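Local coordinates for protein cephalosporin hydroxylase CMCI (Streptomyces clavuligerus, PDB 2BR4) that probably modifies the cephalosporin nucleus during cephamycin biosynthesis, binding S-adenosylmethionine and a magnesium ion as a methyltransferase-like protein, at residues L88-G93 / R117-C122; Q111-D116 / T133-D138; I185-P190 / S221-R226. The protein carries 1 engineered substitution. All coordinates share one frame; numbering follows the deposited sequence.

Contact 1: residues L88-G93 / R117-C122; sequences LGVYNG and RDLSRC. With SAM (S-adenosylmethionine), chain V.
Arg121 and Cys122 make most of the meeting between residues 117-122 and the turn running from Val90 to Gly93, while Arg117, and Arg121 as well, reach S-adenosylmethionine. Arg117 lays its chain, extended from CG to NE, along the adenine; N7 of the cofactor lies over one face of the guanidinium, and NH2 comes within 3.5 Å of C8. Asp118 works partly through its backbone, because one water donates to both Asp118 O and Tyr91 O and so bridges the two loops. Leu119 adds an apolar touch, its CD2 standing 4.2 Å from Val90 CG2. Ser120 turns back on Asp118, its OG 2.6 Å from OD1 on the syn side of the carboxylate. Arg121 is bent at chi2 and chi3 (108° and 106°), which turns a face of the guanidinium to the edge of the Tyr91 ring, the planes 87° apart. Tyr91 CD1 stands 3.8 Å above the centre of the guanidinium. From there Arg121 NH1 gives a hydrogen bond to ribose O2' (3.0 Å) and a weaker one to O3', while Asp118 OD2, well out of the plane, contributes charge alone. The backbone of Arg121 also takes part, its O receiving the CA-H of Asn92 at 3.4 Å. Cys122 closes a type I turn with Leu119 and sets SG 4.3 Å from Gly93 CA, where a beta carbon would clash. Together with Gly89 O, which accepts the cofactor's amino group at 3.0 Å, these loops after strands 84-88 and 111-116 form the cofactor site characteristic of Rossmann-like methyltransferases.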
loop_
_atom_site.group_PDB
_atom_site.type_symbol
_atom_site.label_atom_id
_atom_site.label_comp_id
_atom_site.label_asym_id
_atom_site.label_seq_id
_atom_site.Cartn_x
_atom_site.Cartn_y
_atom_site.Cartn_z
ATOM N N LEU E 88 23.895 -11.497 -24.405
ATOM C CA LEU E 88 23.392 -12.873 -24.395
ATOM C C LEU E 88 21.881 -12.835 -24.523
ATOM O O LEU E 88 21.238 -12.052 -23.846
ATOM C CB LEU E 88 23.771 -13.576 -23.091
ATOM C CG LEU E 88 25.017 -14.454 -23.110
ATOM C CD1 LEU E 88 25.216 -15.116 -21.751
ATOM C CD2 LEU E 88 24.882 -15.499 -24.191
ATOM N N GLY E 89 21.311 -13.674 -25.381
ATOM C CA GLY E 89 19.888 -13.612 -25.683
ATOM C C GLY E 89 19.502 -12.358 -26.448
ATOM O O GLY E 89 19.650 -11.247 -25.936
ATOM N N VAL E 90 18.983 -12.539 -27.666
ATOM C CA VAL E 90 18.717 -11.431 -28.600
ATOM C C VAL E 90 17.214 -11.153 -28.812
ATOM O O VAL E 90 16.787 -9.985 -28.840
ATOM C CB VAL E 90 19.386 -11.717 -29.980
ATOM C CG1 VAL E 90 18.883 -10.761 -31.058
ATOM C CG2 VAL E 90 20.908 -11.640 -29.864
ATOM N N TYR E 91 16.436 -12.222 -28.984
ATOM C CA TYR E 91 15.013 -12.136 -29.341
ATOM C C TYR E 91 14.805 -11.384 -30.667
ATOM O O TYR E 91 15.224 -11.859 -31.714
ATOM C CB TYR E 91 14.165 -11.562 -28.186
ATOM C CG TYR E 91 12.665 -11.772 -28.364
ATOM C CD1 TYR E 91 12.148 -13.037 -28.650
ATOM C CD2 TYR E 91 11.768 -10.713 -28.254
ATOM C CE1 TYR E 91 10.794 -13.243 -28.822
ATOM C CE2 TYR E 91 10.403 -10.911 -28.420
ATOM C CZ TYR E 91 9.925 -12.187 -28.709
ATOM O OH TYR E 91 8.581 -12.422 -28.887
ATOM N N ASN E 92 14.179 -10.216 -30.622
ATOM C CA ASN E 92 13.846 -9.467 -31.824
ATOM C C ASN E 92 14.884 -8.397 -32.164
ATOM O O ASN E 92 14.756 -7.717 -33.176
ATOM C CB ASN E 92 12.496 -8.806 -31.651
ATOM C CG ASN E 92 12.584 -7.574 -30.804
ATOM O OD1 ASN E 92 13.044 -7.631 -29.650
ATOM N ND2 ASN E 92 12.184 -6.436 -31.369
ATOM N N GLY E 93 15.887 -8.230 -31.306
ATOM C CA GLY E 93 17.011 -7.356 -31.593
ATOM C C GLY E 93 16.768 -5.891 -31.283
ATOM O O GLY E 93 17.591 -5.044 -31.626
ATOM N N ARG E 117 20.661 -18.796 -29.413
ATOM C CA ARG E 117 20.405 -20.102 -30.029
ATOM C C ARG E 117 19.606 -20.008 -31.324
ATOM O O ARG E 117 19.740 -20.856 -32.203
ATOM C CB ARG E 117 19.636 -21.012 -29.048
ATOM C CG ARG E 117 18.234 -20.501 -28.642
ATOM C CD ARG E 117 17.281 -21.582 -28.116
ATOM N NE ARG E 117 16.299 -21.040 -27.164
ATOM C CZ ARG E 117 15.581 -21.772 -26.303
ATOM N NH1 ARG E 117 15.706 -23.097 -26.257
ATOM N NH2 ARG E 117 14.727 -21.173 -25.477
ATOM N N ASP E 118 18.779 -18.972 -31.419
ATOM C CA ASP E 118 17.746 -18.859 -32.438
ATOM C C ASP E 118 17.591 -17.375 -32.790
ATOM O O ASP E 118 17.016 -16.612 -32.011
ATOM C CB ASP E 118 16.444 -19.458 -31.872
ATOM C CG ASP E 118 15.214 -19.129 -32.700
ATOM O OD1 ASP E 118 15.307 -19.056 -33.944
ATOM O OD2 ASP E 118 14.093 -18.944 -32.179
ATOM N N LEU E 119 18.132 -16.978 -33.946
ATOM C CA LEU E 119 18.130 -15.577 -34.395
ATOM C C LEU E 119 17.043 -15.282 -35.427
ATOM O O LEU E 119 17.032 -14.210 -36.024
ATOM C CB LEU E 119 19.483 -15.212 -35.019
ATOM C CG LEU E 119 20.767 -15.393 -34.205
ATOM C CD1 LEU E 119 21.983 -15.281 -35.123
ATOM C CD2 LEU E 119 20.858 -14.373 -33.087
ATOM N N SER E 120 16.139 -16.231 -35.646
ATOM C CA SER E 120 15.078 -16.074 -36.639
ATOM C C SER E 120 14.070 -14.997 -36.241
ATOM O O SER E 120 13.478 -14.361 -37.114
ATOM C CB SER E 120 14.345 -17.400 -36.858
ATOM O OG SER E 120 13.781 -17.874 -35.643
ATOM N N ARG E 121 13.883 -14.798 -34.934
ATOM C CA ARG E 121 12.947 -13.788 -34.426
ATOM C C ARG E 121 13.451 -12.339 -34.578
ATOM O O ARG E 121 12.671 -11.384 -34.440
ATOM C CB ARG E 121 12.605 -14.064 -32.951
ATOM C CG ARG E 121 11.590 -15.188 -32.730
ATOM C CD ARG E 121 12.174 -16.472 -32.152
ATOM N NE ARG E 121 11.828 -16.666 -30.732
ATOM C CZ ARG E 121 12.695 -16.656 -29.712
ATOM N NH1 ARG E 121 13.996 -16.446 -29.910
ATOM N NH2 ARG E 121 12.252 -16.856 -28.480
ATOM N N CYS E 122 14.741 -12.181 -34.861
ATOM C CA CYS E 122 15.356 -10.865 -35.019
ATOM C C CYS E 122 14.732 -10.086 -36.180
ATOM O O CYS E 122 14.653 -10.582 -37.298
ATOM C CB CYS E 122 16.870 -11.009 -35.231
ATOM S SG CYS E 122 17.772 -9.435 -35.283
HETATM N N SAM V . 17.997 -8.748 -25.790
HETATM C CA SAM V . 16.559 -8.822 -25.558
HETATM C C SAM V . 15.992 -7.440 -25.230
HETATM O O SAM V . 16.204 -6.902 -24.143
HETATM O OXT SAM V . 15.306 -6.812 -26.042
HETATM C CB SAM V . 16.268 -9.807 -24.425
HETATM C CG SAM V . 16.347 -11.292 -24.811
HETATM S SD SAM V . 14.852 -12.252 -24.416
HETATM C CE SAM V . 14.670 -11.867 -22.656
HETATM C "C5'" SAM V . 15.428 -13.962 -24.232
HETATM C "C4'" SAM V . 16.142 -14.556 -25.437
HETATM O "O4'" SAM V . 17.077 -15.505 -24.960
HETATM C "C3'" SAM V . 15.208 -15.290 -26.395
HETATM O "O3'" SAM V . 15.384 -14.809 -27.705
HETATM C "C2'" SAM V . 15.596 -16.754 -26.296
HETATM O "O2'" SAM V . 15.583 -17.433 -27.533
HETATM C "C1'" SAM V . 17.008 -16.684 -25.740
HETATM N N9 SAM V . 17.384 -17.912 -25.002
HETATM C C8 SAM V . 16.659 -18.602 -24.061
HETATM N N7 SAM V . 17.390 -19.668 -23.660
HETATM C C5 SAM V . 18.568 -19.673 -24.331
HETATM C C6 SAM V . 19.680 -20.520 -24.312
HETATM N N6 SAM V . 19.723 -21.585 -23.517
HETATM N N1 SAM V . 20.755 -20.246 -25.133
HETATM C C2 SAM V . 20.741 -19.151 -25.972
HETATM N N3 SAM V . 19.646 -18.314 -25.983
HETATM C C4 SAM V . 18.576 -18.571 -25.180
HETATM O O HOH W 1 15.940 -14.318 -32.062
#

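Contact 2: residues Q111-D116 / T133-D138. With SAM (S-adenosylmethionine), chain V.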
loop_
_atom_site.group_PDB
_atom_site.type_symbol
_atom_site.label_atom_id
_atom_site.label_comp_id
_atom_site.label_asym_id
_atom_site.label_seq_id
_atom_site.Cartn_x
_atom_site.Cartn_y
_atom_site.Cartn_z
ATOM N N GLN E 111 30.952 -1.424 -30.651
ATOM C CA GLN E 111 30.418 -2.590 -31.338
ATOM C C GLN E 111 29.407 -3.284 -30.430
ATOM O O GLN E 111 29.572 -3.311 -29.218
ATOM C CB GLN E 111 31.546 -3.567 -31.685
ATOM C CG GLN E 111 32.558 -3.036 -32.683
ATOM C CD GLN E 111 31.972 -2.838 -34.070
ATOM O OE1 GLN E 111 31.340 -3.742 -34.622
ATOM N NE2 GLN E 111 32.183 -1.655 -34.637
ATOM N N VAL E 112 28.367 -3.852 -31.029
ATOM C CA VAL E 112 27.309 -4.520 -30.282
ATOM C C VAL E 112 27.201 -5.950 -30.798
ATOM O O VAL E 112 27.133 -6.173 -31.999
ATOM C CB VAL E 112 25.967 -3.766 -30.420
ATOM C CG1 VAL E 112 24.832 -4.509 -29.727
ATOM C CG2 VAL E 112 26.102 -2.375 -29.845
ATOM N N ILE E 113 27.192 -6.913 -29.883
ATOM C CA ILE E 113 27.281 -8.316 -30.239
ATOM C C ILE E 113 26.140 -9.079 -29.589
ATOM O O ILE E 113 26.147 -9.293 -28.389
ATOM C CB ILE E 113 28.638 -8.892 -29.769
ATOM C CG1 ILE E 113 29.774 -7.902 -30.071
ATOM C CG2 ILE E 113 28.879 -10.255 -30.411
ATOM C CD1 ILE E 113 31.176 -8.496 -29.998
ATOM N N GLY E 114 25.155 -9.481 -30.377
ATOM C CA GLY E 114 24.083 -10.320 -29.883
ATOM C C GLY E 114 24.399 -11.788 -30.092
ATOM O O GLY E 114 24.810 -12.180 -31.183
ATOM N N ILE E 115 24.221 -12.587 -29.042
ATOM C CA ILE E 115 24.374 -14.037 -29.106
ATOM C C ILE E 115 23.033 -14.695 -28.754
ATOM O O ILE E 115 22.326 -14.223 -27.862
ATOM C CB ILE E 115 25.466 -14.489 -28.125
ATOM C CG1 ILE E 115 26.825 -13.916 -28.529
ATOM C CG2 ILE E 115 25.552 -16.005 -28.062
ATOM C CD1 ILE E 115 27.768 -13.748 -27.358
ATOM N N ASP E 116 22.691 -15.776 -29.463
ATOM C CA ASP E 116 21.418 -16.480 -29.262
ATOM C C ASP E 116 21.333 -17.820 -30.020
ATOM O O ASP E 116 21.837 -17.952 -31.130
ATOM C CB ASP E 116 20.233 -15.589 -29.681
ATOM C CG ASP E 116 18.906 -16.055 -29.089
ATOM O OD1 ASP E 116 18.918 -17.033 -28.313
ATOM O OD2 ASP E 116 17.803 -15.509 -29.347
ATOM N N THR E 133 26.841 -7.283 -34.660
ATOM C CA THR E 133 27.271 -8.611 -35.077
ATOM C C THR E 133 26.419 -9.666 -34.393
ATOM O O THR E 133 26.209 -9.608 -33.191
ATOM C CB THR E 133 28.747 -8.811 -34.723
ATOM O OG1 THR E 133 29.502 -7.686 -35.188
ATOM C CG2 THR E 133 29.345 -9.991 -35.483
ATOM N N LEU E 134 25.935 -10.626 -35.172
ATOM C CA LEU E 134 25.093 -11.706 -34.663
ATOM C C LEU E 134 25.854 -13.026 -34.739
ATOM O O LEU E 134 26.360 -13.390 -35.801
ATOM C CB LEU E 134 23.799 -11.803 -35.489
ATOM C CG LEU E 134 22.517 -11.104 -35.007
ATOM C CD1 LEU E 134 22.784 -9.835 -34.207
ATOM C CD2 LEU E 134 21.592 -10.801 -36.191
ATOM N N HIS E 135 25.945 -13.722 -33.604
ATOM C CA HIS E 135 26.469 -15.086 -33.538
ATOM C C HIS E 135 25.359 -16.025 -33.082
ATOM O O HIS E 135 24.666 -15.732 -32.113
ATOM C CB HIS E 135 27.633 -15.179 -32.547
ATOM C CG HIS E 135 28.841 -14.391 -32.947
ATOM N ND1 HIS E 135 29.791 -14.877 -33.819
ATOM C CD2 HIS E 135 29.261 -13.155 -32.583
ATOM C CE1 HIS E 135 30.741 -13.971 -33.982
ATOM N NE2 HIS E 135 30.444 -12.917 -33.240
ATOM N N GLN E 136 25.191 -17.150 -33.776
ATOM C CA GLN E 136 24.189 -18.148 -33.394
ATOM C C GLN E 136 24.825 -19.349 -32.691
ATOM O O GLN E 136 25.625 -20.067 -33.278
ATOM C CB GLN E 136 23.391 -18.631 -34.604
ATOM C CG GLN E 136 22.195 -19.510 -34.230
ATOM C CD GLN E 136 21.211 -19.673 -35.366
ATOM O OE1 GLN E 136 19.998 -19.589 -35.163
ATOM N NE2 GLN E 136 21.730 -19.905 -36.574
ATOM N N GLY E 137 24.455 -19.540 -31.429
ATOM C CA GLY E 137 24.893 -20.673 -30.635
ATOM C C GLY E 137 24.140 -20.749 -29.316
ATOM O O GLY E 137 23.523 -19.770 -28.887
ATOM N N ASP E 138 24.178 -21.915 -28.674
ATOM C CA ASP E 138 23.508 -22.110 -27.390
ATOM C C ASP E 138 24.375 -21.563 -26.260
ATOM O O ASP E 138 25.595 -21.701 -26.284
ATOM C CB ASP E 138 23.207 -23.599 -27.155
ATOM C CG ASP E 138 22.191 -23.832 -26.032
ATOM O OD1 ASP E 138 22.297 -24.870 -25.339
ATOM O OD2 ASP E 138 21.254 -23.046 -25.771
HETATM N N SAM V . 17.997 -8.748 -25.790
HETATM C CA SAM V . 16.559 -8.822 -25.558
HETATM C C SAM V . 15.992 -7.440 -25.230
HETATM O O SAM V . 16.204 -6.902 -24.143
HETATM O OXT SAM V . 15.306 -6.812 -26.042
HETATM C CB SAM V . 16.268 -9.807 -24.425
HETATM C CG SAM V . 16.347 -11.292 -24.811
HETATM S SD SAM V . 14.852 -12.252 -24.416
HETATM C CE SAM V . 14.670 -11.867 -22.656
HETATM C "C5'" SAM V . 15.428 -13.962 -24.232
HETATM C "C4'" SAM V . 16.142 -14.556 -25.437
HETATM O "O4'" SAM V . 17.077 -15.505 -24.960
HETATM C "C3'" SAM V . 15.208 -15.290 -26.395
HETATM O "O3'" SAM V . 15.384 -14.809 -27.705
HETATM C "C2'" SAM V . 15.596 -16.754 -26.296
HETATM O "O2'" SAM V . 15.583 -17.433 -27.533
HETATM C "C1'" SAM V . 17.008 -16.684 -25.740
HETATM N N9 SAM V . 17.384 -17.912 -25.002
HETATM C C8 SAM V . 16.659 -18.602 -24.061
HETATM N N7 SAM V . 17.390 -19.668 -23.660
HETATM C C5 SAM V . 18.568 -19.673 -24.331
HETATM C C6 SAM V . 19.680 -20.520 -24.312
HETATM N N6 SAM V . 19.723 -21.585 -23.517
HETATM N N1 SAM V . 20.755 -20.246 -25.133
HETATM C C2 SAM V . 20.741 -19.151 -25.972
HETATM N N3 SAM V . 19.646 -18.314 -25.983
HETATM C C4 SAM V . 18.576 -18.571 -25.180
HETATM O O HOH W 2 29.709 -5.681 -33.500
#
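Ile113 and His135 cross obliquely on one face of the sheet, the CG2 methyl of Ile113 lying in the plane of the imidazole at its edge, 3.6 Å from His135 CD2. CG1 sits beside the backbone N and anti to the carbonyl carbon (chi1 -43°), which leaves CG2 anti to the N and aimed at the imidazole edge. Ile115 continues the same face, its CG1 4.3 Å from His135 CB. The opposite face carries Leu134 beside the bare Gly114, and then Asp116, whose carboxylate is swung anti to the backbone N (chi1 -161°) toward S-adenosylmethionine. Its OD2 accepts a hydrogen bond from ribose O3' at 3.0 Å, and OD1 lies beside N3 of the adenine. With an alanine here, ribose O3' would probably lose this acceptor and Arg121 a weak, long ion-pair partner. Farther along, Asp138 OD2 lies near N1 and the amino N6. The two strands are joined by a parallel ladder, with Thr133 N to Val112 O at 2.9 Å and His135 N to Gly114 O at 3.1 Å among its bonds; a water joins Gln111 OE1, Val112 O and Thr133 OG1 at its start. Strand 132-136 is an outermost strand of the sheet within this chain, and strand 111-116 lies between it and strand 84-88. Ile115 packs on Thr144 and Phe145 of helix 143-146, whereas Val112 and Leu134 meet Leu96 of helix 94-105 across the sheet.

Contact 3: residues I185-P190 / S221-R226; sequences IEDMIP and SSQLDR. With MG (magnesium ion), chain U; P4C (O-acetaldehydyl-hexaethylene glycol), chain J.
The side chains of Asp187 and Gln223 lie side by side, pointing the same way, carboxylate and amide planes 64° apart; OD1 of Asp187 rests against the aliphatic part, 3.6 Å from Gln223 CG, and OD2 binds the magnesium ion at 2.4 Å. The other flat group, the Arg226 guanidinium, has the Asp225 carboxylate at its edge in a weak salt bridge, NE to OD1 being 3.4 Å. Pro190 CB approaches it obliquely, 3.7 Å from Arg226 NH2. Between these ends the backbones are joined by a straight hydrogen bond, Asp187 N to Gln223 O at 2.8 Å (166° at the hydrogen). A water donates to both Ile185 O and Asp225 O. Glu186 runs alongside Leu224, with Glu186 CG 3.9 Å from Leu224 CD2. The Glu186 carboxylate is gripped by Lys65 and Tyr73. Ile189 lays CG2 near the carbonyls of Asp225 and Arg226 and packs on Trp41 of the second subunit, so the contact also borders the assembly interface. Gln223, its amide held by Thr69, Asp66 and Leu64, probably helps through its carbonyl and chain to position Asp187, as a second-shell residue of the magnesium site that Asp187 forms with Asp160.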
loop_
_atom_site.group_PDB
_atom_site.type_symbol
_atom_site.label_atom_id
_atom_site.label_comp_id
_atom_site.label_asym_id
_atom_site.label_seq_id
_atom_site.Cartn_x
_atom_site.Cartn_y
_atom_site.Cartn_z
ATOM N N ILE E 185 23.367 -9.311 -14.783
ATOM C CA ILE E 185 22.362 -10.369 -14.819
ATOM C C ILE E 185 20.970 -9.753 -14.690
ATOM O O ILE E 185 20.561 -9.346 -13.602
ATOM C CB ILE E 185 22.608 -11.376 -13.681
ATOM C CG1 ILE E 185 23.987 -12.034 -13.832
ATOM C CG2 ILE E 185 21.502 -12.443 -13.661
ATOM C CD1 ILE E 185 24.507 -12.706 -12.548
ATOM N N GLU E 186 20.246 -9.685 -15.800
ATOM C CA GLU E 186 18.904 -9.120 -15.800
ATOM C C GLU E 186 17.893 -10.134 -15.267
ATOM O O GLU E 186 18.051 -11.335 -15.457
ATOM C CB GLU E 186 18.512 -8.628 -17.204
ATOM C CG GLU E 186 19.449 -7.547 -17.759
ATOM C CD GLU E 186 18.924 -6.827 -19.006
ATOM O OE1 GLU E 186 17.832 -7.152 -19.512
ATOM O OE2 GLU E 186 19.615 -5.909 -19.493
ATOM N N ASP E 187 16.911 -9.619 -14.525
ATOM C CA ASP E 187 15.684 -10.319 -14.120
ATOM C C ASP E 187 15.787 -11.401 -13.045
ATOM O O ASP E 187 14.928 -11.465 -12.167
ATOM C CB ASP E 187 14.973 -10.898 -15.342
ATOM C CG ASP E 187 14.643 -9.846 -16.356
ATOM O OD1 ASP E 187 13.867 -8.929 -16.002
ATOM O OD2 ASP E 187 15.131 -9.845 -17.513
ATOM N N MET E 188 16.821 -12.232 -13.111
ATOM C CA MET E 188 16.835 -13.516 -12.415
ATOM C C MET E 188 17.252 -13.474 -10.950
ATOM O O MET E 188 16.824 -14.326 -10.175
ATOM C CB MET E 188 17.764 -14.487 -13.141
ATOM C CG MET E 188 17.365 -14.774 -14.555
ATOM S SD MET E 188 15.862 -15.778 -14.700
ATOM C CE MET E 188 14.691 -14.529 -14.947
ATOM N N ILE E 189 18.097 -12.523 -10.567
ATOM C CA ILE E 189 18.706 -12.575 -9.232
ATOM C C ILE E 189 17.684 -12.646 -8.092
ATOM O O ILE E 189 17.822 -13.496 -7.228
ATOM C CB ILE E 189 19.743 -11.423 -9.021
ATOM C CG1 ILE E 189 21.173 -11.975 -9.119
ATOM C CG2 ILE E 189 19.582 -10.760 -7.660
ATOM C CD1 ILE E 189 21.900 -11.564 -10.342
ATOM N N PRO E 190 16.667 -11.783 -8.083
ATOM C CA PRO E 190 15.632 -11.835 -7.037
ATOM C C PRO E 190 14.959 -13.197 -6.928
ATOM O O PRO E 190 14.728 -13.654 -5.817
ATOM C CB PRO E 190 14.620 -10.780 -7.494
ATOM C CG PRO E 190 15.420 -9.837 -8.321
ATOM C CD PRO E 190 16.417 -10.693 -9.040
ATOM N N SER E 221 16.458 0.136 -10.934
ATOM C CA SER E 221 15.495 -0.450 -11.868
ATOM C C SER E 221 15.135 -1.863 -11.411
ATOM O O SER E 221 16.003 -2.590 -10.941
ATOM C CB SER E 221 16.087 -0.458 -13.290
ATOM O OG SER E 221 15.931 -1.707 -13.944
ATOM N N SER E 222 13.872 -2.258 -11.548
ATOM C CA SER E 222 13.438 -3.581 -11.070
ATOM C C SER E 222 13.913 -4.767 -11.931
ATOM O O SER E 222 13.942 -5.894 -11.449
ATOM C CB SER E 222 11.923 -3.639 -10.865
ATOM O OG SER E 222 11.224 -3.498 -12.071
ATOM N N GLN E 223 14.294 -4.529 -13.184
ATOM C CA GLN E 223 14.844 -5.603 -14.018
ATOM C C GLN E 223 16.310 -5.851 -13.673
ATOM O O GLN E 223 16.787 -6.978 -13.757
ATOM C CB GLN E 223 14.727 -5.276 -15.509
ATOM C CG GLN E 223 13.312 -5.352 -16.090
ATOM C CD GLN E 223 13.248 -4.802 -17.508
ATOM O OE1 GLN E 223 13.682 -3.673 -17.772
ATOM N NE2 GLN E 223 12.742 -5.605 -18.429
ATOM N N LEU E 224 17.029 -4.798 -13.294
ATOM C CA LEU E 224 18.451 -4.912 -12.981
ATOM C C LEU E 224 18.673 -5.169 -11.494
ATOM O O LEU E 224 19.803 -5.329 -11.059
ATOM C CB LEU E 224 19.184 -3.644 -13.408
ATOM C CG LEU E 224 18.975 -3.200 -14.864
ATOM C CD1 LEU E 224 19.581 -1.832 -15.074
ATOM C CD2 LEU E 224 19.571 -4.207 -15.842
ATOM N N ASP E 225 17.580 -5.227 -10.738
ATOM C CA ASP E 225 17.593 -5.375 -9.285
ATOM C C ASP E 225 18.701 -6.292 -8.747
ATOM O O ASP E 225 18.707 -7.495 -8.996
ATOM C CB ASP E 225 16.219 -5.889 -8.822
ATOM C CG ASP E 225 15.975 -5.670 -7.348
ATOM O OD1 ASP E 225 16.807 -5.007 -6.707
ATOM O OD2 ASP E 225 14.975 -6.116 -6.748
ATOM N N ARG E 226 19.625 -5.697 -7.998
ATOM C CA ARG E 226 20.758 -6.394 -7.376
ATOM C C ARG E 226 21.497 -7.339 -8.335
ATOM O O ARG E 226 21.845 -8.457 -7.972
ATOM C CB ARG E 226 20.300 -7.152 -6.120
ATOM C CG ARG E 226 19.675 -6.277 -5.032
ATOM C CD ARG E 226 18.855 -7.067 -4.019
ATOM N NE ARG E 226 17.552 -7.470 -4.557
ATOM C CZ ARG E 226 16.755 -8.404 -4.025
ATOM N NH1 ARG E 226 17.107 -9.064 -2.923
ATOM N NH2 ARG E 226 15.587 -8.674 -4.604
HETATM MG MG MG U . 15.116 -10.841 -19.669
HETATM O O1 P4C J . 6.784 -26.136 -9.127
HETATM C C2 P4C J . 6.985 -25.578 -10.368
HETATM C C3 P4C J . 7.307 -24.327 -10.648
HETATM O O4 P4C J . 7.348 -23.977 -12.050
HETATM C C5 P4C J . 7.404 -22.623 -12.529
HETATM C C6 P4C J . 6.496 -21.655 -11.774
HETATM O O7 P4C J . 6.648 -20.338 -12.303
HETATM C C8 P4C J . 5.910 -19.361 -11.567
HETATM C C9 P4C J . 6.842 -18.532 -10.688
HETATM O O10 P4C J . 7.691 -17.693 -11.477
HETATM C C11 P4C J . 7.094 -16.479 -11.935
HETATM C C12 P4C J . 8.180 -15.442 -12.193
HETATM O O13 P4C J . 8.465 -15.271 -13.584
HETATM C C14 P4C J . 9.539 -14.347 -13.778
HETATM C C15 P4C J . 9.968 -14.291 -15.237
HETATM O O16 P4C J . 11.231 -14.938 -15.438
HETATM C C17 P4C J . 11.843 -14.667 -16.706
HETATM C C18 P4C J . 12.609 -15.902 -17.187
HETATM O O19 P4C J . 12.491 -16.141 -18.600
HETATM C C20 P4C J . 12.690 -15.155 -19.478
HETATM C C21 P4C J . 12.812 -14.131 -20.075
HETATM O O22 P4C J . 12.711 -13.162 -20.702
HETATM O O HOH W 3 18.482 -9.305 -11.551
#

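Contacts 1 and 2 are neighbours, their centres 8 Å apart, and they interleave along the chain: strand 111-116 of contact 2 leads straight into residues 117-122 of contact 1. They touch where Val90 CG2 meets Gly114 CA at 3.4 Å, and both hold S-adenosylmethionine, contact 2 reaching its ribose and adenine and contact 1 its amino group as well. Contact 3 lies across the centre of the chain, about 20 Å from contact 1 and 22 Å from contact 2 between centres, yet it faces the same site. Its Glu186 side chain comes within about 5 Å of the cofactor, and the Tyr91 side chain is about 9 Å from the magnesium ion.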